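Local coordinates for uncharacterized protein (Bacteroides ovatus, PDB 4IRT) that is of unconfirmed function but, as a putative neuraminidase with a BNR repeat-like beta-propeller domain, probably acts on sialic acid-containing glycans, at residues A[79-91]-A[99-111]. Sequence-based numbering, arbitrary orientation.
Sequences MIDGEGYIHVSFD and YCRSIAPGSLELG. With EDO (1,2-ethanediol), chain L.
The antiparallel beta hairpin of strands 86-90 and 99-101, part of a beta-propeller blade, illustrates how a short strand pairing can be prolonged by one serine hydroxyl and further backbone bonds. V88 and C100 form the hydrogen-bonded pair, V88 N giving to C100 O and C100 N to V88 O. Past them, S102 points its side chain toward segment 79-91: S102 N donates to I86 O, and I86 N to S102 OG (2.9 Å), whose own proton goes to S107 O, tying strand 86-90 to the loop after strand 99-101. G106, the third residue of the A104-S107 type II turn, donates its N-H to G84 O.

On one face, H87 is gripped at both ring nitrogens. ND1 shares a hydrogen bond with Y99 OH (2.8 Å), while NE2 points almost straight (171°) at D81 OD2, within its own ring plane. In one of its two conformers R101 lays CG over the ring, 3.9 Å from the H87 centroid, a CH-pi contact, and bends at chi3 (-60°), bringing NH1 to Y99 OH.

Beyond the paired strands, Y85 lies alongside P105, its CZ 3.5 Å from P105 CD, its hydroxyl linked by a water to I103 O. A serine in place of Y85 would probably leave P105 without its aromatic neighbour and break this water link.

On the other face, V88 CG1 meets L110 CD1 (3.9 Å) and C100 SG approaches the F90 ring edge. Strand 76-80 pairs with the far side of strand 86-90; F129 and L137 of the next sheet pack on H87, whereas Y36 of strand 34-40 touches I86.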
HETATM    1  N   MSE A  79     -11.089  -5.164   0.293  1.00 10.53           N
HETATM    2  CA  MSE A  79     -11.555  -4.529  -0.942  1.00 10.71           C
HETATM    3  C   MSE A  79     -12.986  -4.919  -1.180  1.00 10.81           C
HETATM    4  O   MSE A  79     -13.437  -5.942  -0.683  1.00 12.32           O
HETATM    5  CB  MSE A  79     -10.700  -5.002  -2.126  1.00 11.01           C
HETATM    6  CG  MSE A  79     -11.007  -4.377  -3.485  1.00 12.39           C
HETATM    7 SE   MSE A  79     -10.974  -2.425  -3.510  0.75 11.41          SE
HETATM    8  CE  MSE A  79      -9.248  -2.091  -2.712  1.00 13.31           C
ATOM      9  N   ILE A  80     -13.717  -4.106  -1.942  1.00 11.08           N
ATOM     10  CA  ILE A  80     -15.111  -4.379  -2.276  1.00 11.71           C
ATOM     11  C   ILE A  80     -15.181  -4.654  -3.773  1.00 12.07           C
ATOM     12  O   ILE A  80     -14.588  -3.922  -4.578  1.00 12.16           O
ATOM     13  CB  ILE A  80     -16.038  -3.195  -1.968  1.00 12.67           C
ATOM     14  CG1 ILE A  80     -15.738  -2.562  -0.590  1.00 13.32           C
ATOM     15  CG2 ILE A  80     -17.512  -3.632  -2.079  1.00 13.41           C
ATOM     16  CD1 ILE A  80     -16.094  -3.392   0.604  1.00 14.24           C
ATOM     17  N   ASP A  81     -15.875  -5.717  -4.148  1.00 12.74           N
ATOM     18  CA  ASP A  81     -16.049  -6.055  -5.564  1.00 12.14           C
ATOM     19  C   ASP A  81     -17.270  -5.326  -6.137  1.00 13.54           C
ATOM     20  O   ASP A  81     -17.965  -4.601  -5.418  1.00 13.90           O
ATOM     21  CB  ASP A  81     -16.066  -7.587  -5.799  1.00 12.55           C
ATOM     22  CG  ASP A  81     -17.326  -8.287  -5.252  1.00 13.46           C
ATOM     23  OD1 ASP A  81     -18.362  -7.631  -5.052  1.00 13.45           O
ATOM     24  OD2 ASP A  81     -17.257  -9.530  -5.030  1.00 13.76           O
ATOM     25  N   GLY A  82     -17.559  -5.556  -7.411  1.00 14.35           N
ATOM     26  CA  GLY A  82     -18.607  -4.818  -8.111  1.00 14.91           C
ATOM     27  C   GLY A  82     -20.015  -5.079  -7.610  1.00 16.60           C
ATOM     28  O   GLY A  82     -20.919  -4.322  -7.934  1.00 18.79           O
ATOM     29  N   GLU A  83     -20.221  -6.189  -6.903  1.00 15.87           N
ATOM     30  CA  GLU A  83     -21.523  -6.554  -6.362  1.00 16.29           C
ATOM     31  C   GLU A  83     -21.606  -6.159  -4.910  1.00 15.78           C
ATOM     32  O   GLU A  83     -22.640  -6.328  -4.284  1.00 16.93           O
ATOM     33  CB  GLU A  83     -21.775  -8.056  -6.521  1.00 17.96           C
ATOM     34  CG  GLU A  83     -22.239  -8.449  -7.918  1.00 20.34           C
ATOM     35  CD  GLU A  83     -22.175  -9.943  -8.186  1.00 25.02           C
ATOM     36  OE1 GLU A  83     -21.697 -10.733  -7.336  1.00 26.73           O
ATOM     37  OE2 GLU A  83     -22.571 -10.328  -9.294  1.00 31.97           O
ATOM     38  N   GLY A  84     -20.548  -5.567  -4.382  1.00 13.85           N
ATOM     39  CA  GLY A  84     -20.611  -5.017  -3.056  1.00 13.65           C
ATOM     40  C   GLY A  84     -20.170  -5.974  -1.956  1.00 13.42           C
ATOM     41  O   GLY A  84     -20.422  -5.697  -0.790  1.00 13.26           O
ATOM     42  N   TYR A  85     -19.535  -7.086  -2.315  1.00 12.86           N
ATOM     43  CA  TYR A  85     -19.018  -8.053  -1.336  1.00 13.40           C
ATOM     44  C   TYR A  85     -17.662  -7.567  -0.826  1.00 13.44           C
ATOM     45  O   TYR A  85     -16.833  -7.100  -1.600  1.00 11.75           O
ATOM     46  CB  TYR A  85     -18.853  -9.465  -1.925  1.00 13.91           C
ATOM     47  CG  TYR A  85     -20.147 -10.161  -2.181  1.00 15.42           C
ATOM     48  CD1 TYR A  85     -20.812 -10.012  -3.386  1.00 17.12           C
ATOM     49  CD2 TYR A  85     -20.707 -10.980  -1.221  1.00 15.65           C
ATOM     50  CE1 TYR A  85     -22.023 -10.644  -3.623  1.00 18.60           C
ATOM     51  CE2 TYR A  85     -21.917 -11.613  -1.435  1.00 18.26           C
ATOM     52  CZ  TYR A  85     -22.575 -11.444  -2.637  1.00 19.79           C
ATOM     53  OH  TYR A  85     -23.790 -12.075  -2.844  1.00 21.79           O
ATOM     54  N   ILE A  86     -17.471  -7.635   0.485  1.00 13.69           N
ATOM     55  CA  ILE A  86     -16.157  -7.410   1.054  1.00 13.29           C
ATOM     56  C   ILE A  86     -15.318  -8.673   0.825  1.00 13.40           C
ATOM     57  O   ILE A  86     -15.785  -9.785   1.096  1.00 13.28           O
ATOM     58  CB  ILE A  86     -16.184  -7.144   2.576  1.00 14.47           C
ATOM     59  CG1 ILE A  86     -17.045  -5.933   2.932  1.00 16.27           C
ATOM     60  CG2 ILE A  86     -14.759  -6.964   3.094  1.00 13.09           C
ATOM     61  CD1 ILE A  86     -17.324  -5.779   4.417  1.00 16.74           C
ATOM     62  N   HIS A  87     -14.106  -8.491   0.288  1.00 11.73           N
ATOM     63  CA  HIS A  87     -13.092  -9.521   0.251  1.00 11.93           C
ATOM     64  C   HIS A  87     -11.997  -9.105   1.234  1.00 11.41           C
ATOM     65  O   HIS A  87     -11.568  -7.958   1.213  1.00 11.73           O
ATOM     66  CB  HIS A  87     -12.468  -9.597  -1.130  1.00 12.15           C
ATOM     67  CG  HIS A  87     -13.419 -10.015  -2.199  1.00 12.98           C
ATOM     68  ND1 HIS A  87     -13.294 -11.205  -2.884  1.00 14.81           N
ATOM     69  CD2 HIS A  87     -14.530  -9.412  -2.687  1.00 13.00           C
ATOM     70  CE1 HIS A  87     -14.280 -11.309  -3.759  1.00 14.72           C
ATOM     71  NE2 HIS A  87     -15.028 -10.224  -3.679  1.00 13.25           N
ATOM     72  N   VAL A  88     -11.543 -10.030   2.070  1.00 11.11           N
ATOM     73  CA  VAL A  88     -10.562  -9.692   3.078  1.00 10.67           C
ATOM     74  C   VAL A  88      -9.563 -10.831   3.271  1.00 10.20           C
ATOM     75  O   VAL A  88      -9.927 -12.004   3.328  1.00 11.49           O
ATOM     76  CB  VAL A  88     -11.238  -9.296   4.412  1.00 11.50           C
ATOM     77  CG1 VAL A  88     -11.964 -10.479   5.025  1.00 11.92           C
ATOM     78  CG2 VAL A  88     -10.229  -8.702   5.379  1.00 11.55           C
ATOM     79  N   SER A  89      -8.296 -10.461   3.380  1.00  9.80           N
ATOM     80  CA  SER A  89      -7.216 -11.404   3.562  1.00  9.75           C
ATOM     81  C   SER A  89      -6.305 -10.833   4.647  1.00  9.89           C
ATOM     82  O   SER A  89      -6.036  -9.632   4.675  1.00  9.65           O
ATOM     83  CB  SER A  89      -6.485 -11.644   2.221  1.00  9.60           C
ATOM     84  OG  SER A  89      -5.515 -12.683   2.324  1.00  9.62           O
ATOM     85  N   PHE A  90      -5.846 -11.686   5.551  1.00 10.29           N
ATOM     86  CA  PHE A  90      -5.245 -11.203   6.792  1.00  9.62           C
ATOM     87  C   PHE A  90      -4.298 -12.191   7.431  1.00 10.12           C
ATOM     88  O   PHE A  90      -4.371 -13.377   7.168  1.00 10.50           O
ATOM     89  CB  PHE A  90      -6.333 -10.883   7.805  1.00 10.44           C
ATOM     90  CG  PHE A  90      -7.348 -11.973   7.979  1.00 11.60           C
ATOM     91  CD1 PHE A  90      -8.368 -12.142   7.078  1.00 12.73           C
ATOM     92  CD2 PHE A  90      -7.279 -12.835   9.067  1.00 14.38           C
ATOM     93  CE1 PHE A  90      -9.295 -13.163   7.238  1.00 14.10           C
ATOM     94  CE2 PHE A  90      -8.213 -13.867   9.240  1.00 13.80           C
ATOM     95  CZ  PHE A  90      -9.226 -14.017   8.329  1.00 13.80           C
ATOM     96  N   ASP A  91      -3.459 -11.675   8.310  1.00 10.84           N
ATOM     97  CA  ASP A  91      -2.724 -12.482   9.288  1.00 11.25           C
ATOM     98  C   ASP A  91      -1.730 -13.490   8.695  1.00 11.56           C
ATOM     99  O   ASP A  91      -1.751 -14.701   9.035  1.00 12.93           O
ATOM    100  CB  ASP A  91      -3.717 -13.208  10.216  1.00 11.20           C
ATOM    101  CG  ASP A  91      -3.011 -13.923  11.360  1.00 12.58           C
ATOM    102  OD1 ASP A  91      -1.967 -13.407  11.818  1.00 11.90           O
ATOM    103  OD2 ASP A  91      -3.469 -15.002  11.772  1.00 14.19           O
ATOM    104  N   TYR A  99      -8.370 -16.015   3.822  1.00 10.61           N
ATOM    105  CA  TYR A  99      -9.195 -15.270   2.883  1.00 10.79           C
ATOM    106  C   TYR A  99     -10.680 -15.580   3.123  1.00 11.45           C
ATOM    107  O   TYR A  99     -11.084 -16.763   3.162  1.00 12.63           O
ATOM    108  CB  TYR A  99      -8.807 -15.635   1.441  1.00 11.28           C
ATOM    109  CG  TYR A  99      -9.795 -15.167   0.418  1.00 11.64           C
ATOM    110  CD1 TYR A  99     -10.136 -13.818   0.311  1.00 12.44           C
ATOM    111  CD2 TYR A  99     -10.417 -16.068  -0.438  1.00 13.33           C
ATOM    112  CE1 TYR A  99     -11.053 -13.384  -0.636  1.00 13.61           C
ATOM    113  CE2 TYR A  99     -11.323 -15.649  -1.388  1.00 14.27           C
ATOM    114  CZ  TYR A  99     -11.655 -14.313  -1.480  1.00 13.17           C
ATOM    115  OH  TYR A  99     -12.554 -13.897  -2.426  1.00 13.81           O
ATOM    116  N   CYS A 100     -11.467 -14.524   3.294  1.00 12.21           N
ATOM    117  CA  CYS A 100     -12.900 -14.614   3.527  1.00 13.19           C
ATOM    118  C   CYS A 100     -13.617 -13.586   2.696  1.00 14.73           C
ATOM    119  O   CYS A 100     -13.009 -12.581   2.237  1.00 14.27           O
ATOM    120  CB  CYS A 100     -13.223 -14.262   4.961  1.00 14.72           C
ATOM    121  SG  CYS A 100     -12.449 -15.382   6.099  1.00 18.83           S
ATOM    122  N   ARG A 101     -14.935 -13.779   2.587  1.00 13.66           N
ATOM    123  CA  ARG A 101     -15.800 -12.839   1.867  0.67 14.60           C
ATOM    124  C   ARG A 101     -17.055 -12.624   2.675  1.00 13.22           C
ATOM    125  O   ARG A 101     -17.478 -13.507   3.415  1.00 13.46           O
ATOM    126  CB  ARG A 101     -16.237 -13.391   0.508  0.67 16.65           C
ATOM    127  CG  ARG A 101     -15.244 -13.257  -0.633  0.67 18.57           C
ATOM    128  CD  ARG A 101     -15.916 -13.563  -1.969  0.67 21.12           C
ATOM    129  NE  ARG A 101     -16.476 -14.920  -2.066  0.67 24.46           N
ATOM    130  CZ  ARG A 101     -15.923 -15.960  -2.703  0.67 24.38           C
ATOM    131  NH1 ARG A 101     -14.750 -15.868  -3.315  0.67 25.04           N
ATOM    132  NH2 ARG A 101     -16.560 -17.122  -2.721  0.67 25.70           N
ATOM    133  N   SER A 102     -17.654 -11.440   2.519  1.00 12.83           N
ATOM    134  CA  SER A 102     -18.988 -11.129   3.043  1.00 12.89           C
ATOM    135  C   SER A 102     -19.955 -12.231   2.714  1.00 12.82           C
ATOM    136  O   SER A 102     -19.929 -12.774   1.598  1.00 12.40           O
ATOM    137  CB  SER A 102     -19.546  -9.865   2.371  1.00 13.08           C
ATOM    138  OG  SER A 102     -18.863  -8.719   2.753  1.00 17.84           O
ATOM    139  N   ILE A 103     -20.872 -12.526   3.636  1.00 12.75           N
ATOM    140  CA  ILE A 103     -21.924 -13.517   3.360  1.00 14.66           C
ATOM    141  C   ILE A 103     -22.998 -12.964   2.410  1.00 14.84           C
ATOM    142  O   ILE A 103     -23.748 -13.721   1.830  1.00 16.34           O
ATOM    143  CB  ILE A 103     -22.602 -14.029   4.655  1.00 15.06           C
ATOM    144  CG1 ILE A 103     -23.374 -12.923   5.374  1.00 16.13           C
ATOM    145  CG2 ILE A 103     -21.575 -14.656   5.602  1.00 14.80           C
ATOM    146  CD1 ILE A 103     -24.156 -13.458   6.574  1.00 18.67           C
ATOM    147  N   ALA A 104     -23.054 -11.643   2.258  1.00 14.60           N
ATOM    148  CA  ALA A 104     -24.042 -10.973   1.425  1.00 15.48           C
ATOM    149  C   ALA A 104     -23.490  -9.590   1.051  1.00 15.98           C
ATOM    150  O   ALA A 104     -22.554  -9.115   1.704  1.00 14.80           O
ATOM    151  CB  ALA A 104     -25.363 -10.817   2.192  1.00 17.09           C
ATOM    152  N   PRO A 105     -24.054  -8.943   0.010  1.00 15.93           N
ATOM    153  CA  PRO A 105     -23.571  -7.627  -0.371  1.00 14.65           C
ATOM    154  C   PRO A 105     -23.602  -6.671   0.797  1.00 14.11           C
ATOM    155  O   PRO A 105     -24.611  -6.603   1.493  1.00 13.48           O
ATOM    156  CB  PRO A 105     -24.554  -7.187  -1.448  1.00 15.39           C
ATOM    157  CG  PRO A 105     -24.971  -8.463  -2.094  1.00 16.51           C
ATOM    158  CD  PRO A 105     -25.012  -9.477  -0.976  1.00 16.49           C
ATOM    159  N   GLY A 106     -22.486  -5.977   1.020  1.00 13.61           N
ATOM    160  CA  GLY A 106     -22.384  -4.962   2.065  1.00 14.30           C
ATOM    161  C   GLY A 106     -22.359  -5.460   3.501  1.00 15.47           C
ATOM    162  O   GLY A 106     -22.265  -4.660   4.449  1.00 17.13           O
ATOM    163  N   SER A 107     -22.400  -6.772   3.686  1.00 15.57           N
ATOM    164  CA  SER A 107     -22.407  -7.329   5.030  1.00 15.21           C
ATOM    165  C   SER A 107     -21.007  -7.363   5.665  1.00 13.76           C
ATOM    166  O   SER A 107     -20.000  -7.693   5.016  1.00 15.08           O
ATOM    167  CB  SER A 107     -22.985  -8.735   5.024  1.00 15.55           C
ATOM    168  OG  SER A 107     -22.909  -9.311   6.317  1.00 16.58           O
ATOM    169  N   LEU A 108     -20.975  -7.064   6.960  1.00 12.39           N
ATOM    170  CA  LEU A 108     -19.748  -7.118   7.746  1.00 12.11           C
ATOM    171  C   LEU A 108     -19.488  -8.526   8.257  1.00 12.95           C
ATOM    172  O   LEU A 108     -18.412  -8.796   8.754  1.00 13.64           O
ATOM    173  CB  LEU A 108     -19.832  -6.155   8.936  1.00 12.12           C
ATOM    174  CG  LEU A 108     -20.035  -4.686   8.642  1.00 13.69           C
ATOM    175  CD1 LEU A 108     -20.092  -3.925   9.951  1.00 14.77           C
ATOM    176  CD2 LEU A 108     -18.928  -4.123   7.750  1.00 13.57           C
ATOM    177  N   GLU A 109     -20.463  -9.422   8.109  1.00 13.67           N
ATOM    178  CA  GLU A 109     -20.303 -10.802   8.503  1.00 13.91           C
ATOM    179  C   GLU A 109     -19.611 -11.581   7.393  1.00 13.92           C
ATOM    180  O   GLU A 109     -19.952 -11.458   6.209  1.00 13.09           O
ATOM    181  CB  GLU A 109     -21.652 -11.451   8.776  1.00 18.57           C
ATOM    182  CG  GLU A 109     -22.469 -10.806   9.872  1.00 23.53           C
ATOM    183  CD  GLU A 109     -23.686 -11.658  10.159  1.00 31.23           C
ATOM    184  OE1 GLU A 109     -23.529 -12.843  10.574  1.00 39.49           O
ATOM    185  OE2 GLU A 109     -24.794 -11.165   9.906  1.00 36.29           O
ATOM    186  N   LEU A 110     -18.644 -12.393   7.812  1.00 13.67           N
ATOM    187  CA  LEU A 110     -17.809 -13.174   6.944  1.00 13.52           C
ATOM    188  C   LEU A 110     -18.162 -14.658   7.035  1.00 13.60           C
ATOM    189  O   LEU A 110     -18.569 -15.141   8.071  1.00 13.39           O
ATOM    190  CB  LEU A 110     -16.358 -13.008   7.389  1.00 13.32           C
ATOM    191  CG  LEU A 110     -15.775 -11.595   7.327  1.00 13.41           C
ATOM    192  CD1 LEU A 110     -14.368 -11.561   7.911  1.00 14.03           C
ATOM    193  CD2 LEU A 110     -15.778 -11.168   5.866  1.00 13.32           C
ATOM    194  N   GLY A 111     -18.005 -15.373   5.940  1.00 13.87           N
ATOM    195  CA  GLY A 111     -18.048 -16.832   5.963  1.00 14.84           C
ATOM    196  C   GLY A 111     -16.731 -17.452   6.416  1.00 14.96           C
ATOM    197  O   GLY A 111     -15.861 -16.788   6.994  1.00 14.49           O
TER
HETATM  198  C1  EDO L 511      -0.644 -16.818  11.388  1.00 21.01           C
HETATM  199  O1  EDO L 511      -0.623 -17.582  12.627  1.00 25.16           O
HETATM  200  C2  EDO L 511      -1.447 -17.518  10.293  1.00 18.97           C
HETATM  201  O2  EDO L 511      -2.868 -17.314  10.450  1.00 19.62           O
HETATM  202  O   HOH W   1     -24.881 -13.752  -1.118  1.00 30.49           O